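Local structure of rhamnosidase B (Bacillus sp., 2OKX) at residues A544-T549 and L819-I824; S874-V879 and C896-A901. The protein hydrolyses terminal non-reducing alpha-L-rhamnose residues from alpha-L-rhamnosides, as an inverting enzyme of glycoside hydrolase family 78. All coordinates share one frame; numbering follows the deposited sequence. Where two conformers were deposited one is given.

Contact 1. Residues A544-T549 and L819-I824; sequences ALLNAT and LMLDDI
Leu546 and Thr549 of helix 544-559 meet Leu821 and Ile824 of helix 817-833 in a buried, mainly apolar helix-helix contact of the catalytic domain. The segments 544-549 and 819-824 cross at 72°. Their axes come no closer than 10.8 Å, so side chains rather than backbones bridge the gap. Leu546 does most of the bridging. Its CG lies anti to the carbonyl carbon (chi1 -70°), and from there the two methyls reach the facing helix. They split between two partners about one turn apart on helix 817-833. Leu546 CD1 touches Leu821 CD2 at 3.9 Å, with the CD1 of Leu821 slightly farther off. Leu546 CD2 meets Ile824 CG2 at 3.8 Å. In both pairs the side chains cross at about a right angle, so the methyl branches touch without lying alongside each other.

The catalytic domain of family 78 enzymes is an (alpha/alpha)6 barrel. Here a helix near the start of that domain packs on one near its end. The two segments are 270 residues apart, and more than half of the residues between them are helical.

Thr549 adds the one polar atom of the interface. Its OG1 donates a hydrogen bond of 2.7 Å to Leu546 O, one turn back. The C=O...O angle is 120°, and the donor is tilted 21° from the carbonyl plane. The bond satisfies this buried hydroxyl within its own helix. The same OG1 packs against Ile824 CG2 at 3.9 Å, so this methyl touches both Leu546 and Thr549. Further residues surround the group. Tyr808 of helix 801-813 packs on Ile824, and Pro868 on Thr549.

Contact 2. Residues S874-V879 and C896-A901; sequences SSILGV and CDLTWA
Ile876 and Leu877, where helix 868-876 gives way to the turn at Gly878, pack on Cys896 and Leu898 of the loop before strand 900-906, and on Ala901 within that strand. The apolar contacts fall into two groups. In the first, Ile876 uses two branches. Its CG2, anti to the backbone N, meets Leu898 CD1 at 3.7 Å, and the two side chains cross at about a right angle. Its CD1 lies 4.2 Å from Cys896 SG, a looser touch. In the second group, Leu877 has CG anti to its own N (chi1 -179°). Its CD1 rests on the backbone of Ala901, 4.0 Å from Ala901 C, and is 4.3 Å from Ala901 CB.

Polar bonds tie each segment to its surroundings. Leu877 O is bonded to Trp917 NE1 of strand 912-921. On the other segment, Asp897 forms a salt bridge with Arg825 of helix 817-833. Gly878 is the first residue to leave helical geometry, with a positive phi of 106°, as the chain turns toward strand 879-881.

The contact joins the last helix of the barrel domain to the C-terminal beta domain. Four of its five touching residues are buried. Between the segments themselves the chemistry is methyl, sulfur and backbone packing alone, which implies that burial of apolar surface and van der Waals contact hold the two segments together, with little directional preference.

In the fold
Strand 538-541 comes first and lies at one edge of the C-terminal domain's sheet, beside strand 900-906. Helix 544-559 then enters the barrel. Contact 1 closes a long loop when the chain returns at 819-824. Helix 868-876 follows helix 817-833, and contact 2 closes a short loop of 16 residues, six of them in strands, between 874-879 and 896-901. The loops are in series and neither nest nor cross. The centres of contacts 1 and 2 are about 11 Å apart, and the two contacts touch: Leu821 CD2 is 3.7 Å from Ile876 CD1, and Leu546 CD1 is 4.0 Å from Leu898 CD2. Together they tie three barrel helices to the beta domain.

Contact 1. Residues A544-T549 and L819-I824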
loop_
_atom_site.group_PDB
_atom_site.type_symbol
_atom_site.label_atom_id
_atom_site.label_comp_id
_atom_site.label_asym_id
_atom_site.label_seq_id
_atom_site.Cartn_x
_atom_site.Cartn_y
_atom_site.Cartn_z
ATOM N N ALA A 544 -22.114 -7.900 -20.900
ATOM C CA ALA A 544 -20.892 -7.110 -21.048
ATOM C C ALA A 544 -20.494 -6.344 -19.783
ATOM O O ALA A 544 -19.308 -6.138 -19.531
ATOM C CB ALA A 544 -21.039 -6.144 -22.221
ATOM N N LEU A 545 -21.470 -5.912 -18.990
ATOM C CA LEU A 545 -21.155 -5.186 -17.761
ATOM C C LEU A 545 -20.421 -6.117 -16.795
ATOM O O LEU A 545 -19.399 -5.747 -16.201
ATOM C CB LEU A 545 -22.434 -4.641 -17.114
ATOM C CG LEU A 545 -22.323 -4.018 -15.714
ATOM C CD1 LEU A 545 -21.202 -2.988 -15.682
ATOM C CD2 LEU A 545 -23.651 -3.366 -15.335
ATOM N N LEU A 546 -20.931 -7.334 -16.642
ATOM C CA LEU A 546 -20.280 -8.290 -15.759
ATOM C C LEU A 546 -18.869 -8.595 -16.262
ATOM O O LEU A 546 -17.949 -8.734 -15.463
ATOM C CB LEU A 546 -21.104 -9.578 -15.661
ATOM C CG LEU A 546 -22.429 -9.416 -14.902
ATOM C CD1 LEU A 546 -23.193 -10.754 -14.888
ATOM C CD2 LEU A 546 -22.146 -8.955 -13.475
ATOM N N ASN A 547 -18.699 -8.692 -17.580
ATOM C CA ASN A 547 -17.377 -8.961 -18.150
ATOM C C ASN A 547 -16.397 -7.862 -17.755
ATOM O O ASN A 547 -15.238 -8.133 -17.432
ATOM C CB ASN A 547 -17.429 -9.029 -19.674
ATOM C CG ASN A 547 -18.191 -10.231 -20.171
ATOM O OD1 ASN A 547 -18.443 -11.170 -19.414
ATOM N ND2 ASN A 547 -18.558 -10.214 -21.449
ATOM N N ALA A 548 -16.871 -6.621 -17.786
ATOM C CA ALA A 548 -16.027 -5.489 -17.430
ATOM C C ALA A 548 -15.700 -5.497 -15.940
ATOM O O ALA A 548 -14.597 -5.127 -15.549
ATOM C CB ALA A 548 -16.718 -4.180 -17.815
ATOM N N THR A 549 -16.647 -5.920 -15.102
ATOM C CA THR A 549 -16.395 -5.948 -13.668
ATOM C C THR A 549 -15.343 -7.008 -13.369
ATOM O O THR A 549 -14.526 -6.834 -12.466
ATOM C CB THR A 549 -17.679 -6.243 -12.830
ATOM O OG1 THR A 549 -18.100 -7.598 -13.033
ATOM C CG2 THR A 549 -18.811 -5.296 -13.228
ATOM N N LEU A 819 -29.622 -12.098 -7.145
ATOM C CA LEU A 819 -29.510 -10.892 -6.335
ATOM C C LEU A 819 -28.042 -10.475 -6.278
ATOM O O LEU A 819 -27.721 -9.285 -6.252
ATOM C CB LEU A 819 -30.015 -11.152 -4.916
ATOM C CG LEU A 819 -30.000 -9.928 -3.997
ATOM C CD1 LEU A 819 -30.960 -8.873 -4.539
ATOM C CD2 LEU A 819 -30.396 -10.335 -2.581
ATOM N N MET A 820 -27.159 -11.469 -6.243
ATOM C CA MET A 820 -25.724 -11.226 -6.206
ATOM C C MET A 820 -25.317 -10.512 -7.492
ATOM O O MET A 820 -24.606 -9.507 -7.455
ATOM C CB MET A 820 -24.966 -12.553 -6.078
ATOM C CG MET A 820 -23.453 -12.412 -5.956
ATOM S SD MET A 820 -22.577 -13.961 -6.316
ATOM C CE MET A 820 -23.135 -14.996 -4.962
ATOM N N LEU A 821 -25.775 -11.025 -8.631
ATOM C CA LEU A 821 -25.449 -10.409 -9.913
ATOM C C LEU A 821 -25.960 -8.979 -10.010
ATOM O O LEU A 821 -25.251 -8.090 -10.488
ATOM C CB LEU A 821 -26.024 -11.224 -11.078
ATOM C CG LEU A 821 -25.359 -12.564 -11.382
ATOM C CD1 LEU A 821 -25.876 -13.088 -12.717
ATOM C CD2 LEU A 821 -23.848 -12.390 -11.436
ATOM N N ASP A 822 -27.191 -8.750 -9.569
ATOM C CA ASP A 822 -27.739 -7.403 -9.632
ATOM C C ASP A 822 -26.977 -6.445 -8.730
ATOM O O ASP A 822 -26.824 -5.268 -9.059
ATOM C CB ASP A 822 -29.226 -7.396 -9.276
ATOM C CG ASP A 822 -30.088 -7.966 -10.385
ATOM O OD1 ASP A 822 -29.677 -7.895 -11.563
ATOM O OD2 ASP A 822 -31.185 -8.471 -10.085
ATOM N N ASP A 823 -26.495 -6.941 -7.595
ATOM C CA ASP A 823 -25.738 -6.097 -6.682
ATOM C C ASP A 823 -24.409 -5.736 -7.345
ATOM O O ASP A 823 -23.975 -4.583 -7.308
ATOM C CB ASP A 823 -25.472 -6.821 -5.359
ATOM C CG ASP A 823 -24.983 -5.878 -4.269
ATOM O OD1 ASP A 823 -25.831 -5.281 -3.573
ATOM O OD2 ASP A 823 -23.751 -5.722 -4.118
ATOM N N ILE A 824 -23.760 -6.729 -7.948
ATOM C CA ILE A 824 -22.494 -6.494 -8.625
ATOM C C ILE A 824 -22.699 -5.470 -9.738
ATOM O O ILE A 824 -21.934 -4.510 -9.859
ATOM C CB ILE A 824 -21.924 -7.813 -9.208
ATOM C CG1 ILE A 824 -21.438 -8.710 -8.066
ATOM C CG2 ILE A 824 -20.777 -7.523 -10.174
ATOM C CD1 ILE A 824 -21.023 -10.103 -8.504
#

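Contact 2. Residues S874-V879 and C896-A901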
loop_
_atom_site.group_PDB
_atom_site.type_symbol
_atom_site.label_atom_id
_atom_site.label_comp_id
_atom_site.label_asym_id
_atom_site.label_seq_id
_atom_site.Cartn_x
_atom_site.Cartn_y
_atom_site.Cartn_z
ATOM N N SER A 874 -16.949 -18.902 -9.605
ATOM C CA SER A 874 -17.418 -19.888 -8.631
ATOM C C SER A 874 -18.937 -20.023 -8.519
ATOM O O SER A 874 -19.490 -21.116 -8.676
ATOM C CB SER A 874 -16.830 -19.585 -7.248
ATOM O OG SER A 874 -17.298 -18.347 -6.740
ATOM N N SER A 875 -19.615 -18.917 -8.249
ATOM C CA SER A 875 -21.063 -18.945 -8.084
ATOM C C SER A 875 -21.887 -19.033 -9.364
ATOM O O SER A 875 -22.921 -19.700 -9.390
ATOM C CB SER A 875 -21.516 -17.714 -7.296
ATOM O OG SER A 875 -21.122 -17.797 -5.937
ATOM N N ILE A 876 -21.426 -18.366 -10.418
ATOM C CA ILE A 876 -22.151 -18.300 -11.691
ATOM C C ILE A 876 -21.708 -19.304 -12.753
ATOM O O ILE A 876 -22.513 -20.113 -13.220
ATOM C CB ILE A 876 -22.046 -16.865 -12.274
ATOM C CG1 ILE A 876 -22.376 -15.845 -11.180
ATOM C CG2 ILE A 876 -22.984 -16.697 -13.456
ATOM C CD1 ILE A 876 -23.742 -16.016 -10.550
ATOM N N LEU A 877 -20.444 -19.241 -13.159
ATOM C CA LEU A 877 -19.946 -20.186 -14.154
ATOM C C LEU A 877 -20.201 -21.588 -13.593
ATOM O O LEU A 877 -20.542 -22.513 -14.334
ATOM C CB LEU A 877 -18.452 -19.988 -14.385
ATOM C CG LEU A 877 -17.839 -20.917 -15.435
ATOM C CD1 LEU A 877 -18.457 -20.651 -16.816
ATOM C CD2 LEU A 877 -16.337 -20.687 -15.469
ATOM N N GLY A 878 -20.014 -21.728 -12.283
ATOM C CA GLY A 878 -20.273 -22.994 -11.615
ATOM C C GLY A 878 -19.106 -23.848 -11.156
ATOM O O GLY A 878 -19.315 -24.993 -10.764
ATOM N N VAL A 879 -17.889 -23.314 -11.175
ATOM C CA VAL A 879 -16.724 -24.103 -10.771
ATOM C C VAL A 879 -16.358 -23.964 -9.298
ATOM O O VAL A 879 -16.003 -22.878 -8.842
ATOM C CB VAL A 879 -15.474 -23.730 -11.604
ATOM C CG1 VAL A 879 -14.290 -24.599 -11.187
ATOM C CG2 VAL A 879 -15.762 -23.902 -13.087
ATOM N N CYS A 896 -28.710 -17.738 -13.912
ATOM C CA CYS A 896 -29.534 -16.595 -13.540
ATOM C C CYS A 896 -30.164 -16.074 -14.825
ATOM O O CYS A 896 -30.852 -16.823 -15.520
ATOM C CB CYS A 896 -28.680 -15.510 -12.876
ATOM S SG CYS A 896 -27.876 -16.061 -11.364
ATOM N N ASP A 897 -29.923 -14.810 -15.164
ATOM C CA ASP A 897 -30.505 -14.252 -16.387
ATOM C C ASP A 897 -29.554 -14.202 -17.579
ATOM O O ASP A 897 -29.833 -13.530 -18.572
ATOM C CB ASP A 897 -31.068 -12.850 -16.123
ATOM C CG ASP A 897 -30.043 -11.901 -15.513
ATOM O OD1 ASP A 897 -30.445 -10.778 -15.144
ATOM O OD2 ASP A 897 -28.848 -12.265 -15.398
ATOM N N LEU A 898 -28.438 -14.919 -17.487
ATOM C CA LEU A 898 -27.453 -14.945 -18.568
ATOM C C LEU A 898 -27.815 -15.993 -19.625
ATOM O O LEU A 898 -28.463 -16.996 -19.315
ATOM C CB LEU A 898 -26.070 -15.261 -17.994
ATOM C CG LEU A 898 -25.567 -14.327 -16.887
ATOM C CD1 LEU A 898 -24.216 -14.819 -16.377
ATOM C CD2 LEU A 898 -25.455 -12.895 -17.430
ATOM N N THR A 899 -27.405 -15.766 -20.872
ATOM C CA THR A 899 -27.703 -16.728 -21.933
ATOM C C THR A 899 -26.521 -17.662 -22.181
ATOM O O THR A 899 -26.687 -18.762 -22.712
ATOM C CB THR A 899 -28.099 -16.028 -23.247
ATOM O OG1 THR A 899 -27.078 -15.105 -23.636
ATOM C CG2 THR A 899 -29.409 -15.283 -23.066
ATOM N N TRP A 900 -25.330 -17.217 -21.793
ATOM C CA TRP A 900 -24.122 -18.027 -21.941
ATOM C C TRP A 900 -23.008 -17.494 -21.057
ATOM O O TRP A 900 -23.054 -16.353 -20.601
ATOM C CB TRP A 900 -23.635 -18.071 -23.400
ATOM C CG TRP A 900 -23.236 -16.735 -23.989
ATOM C CD1 TRP A 900 -24.040 -15.870 -24.677
ATOM C CD2 TRP A 900 -21.946 -16.107 -23.911
ATOM N NE1 TRP A 900 -23.333 -14.743 -25.031
ATOM C CE2 TRP A 900 -22.047 -14.860 -24.573
ATOM C CE3 TRP A 900 -20.718 -16.475 -23.345
ATOM C CZ2 TRP A 900 -20.965 -13.977 -24.684
ATOM C CZ3 TRP A 900 -19.636 -15.592 -23.455
ATOM C CH2 TRP A 900 -19.770 -14.361 -24.119
ATOM N N ALA A 901 -22.021 -18.343 -20.799
ATOM C CA ALA A 901 -20.863 -17.971 -19.993
ATOM C C ALA A 901 -19.785 -19.016 -20.210
ATOM O O ALA A 901 -20.073 -20.159 -20.581
ATOM C CB ALA A 901 -21.230 -17.897 -18.519
#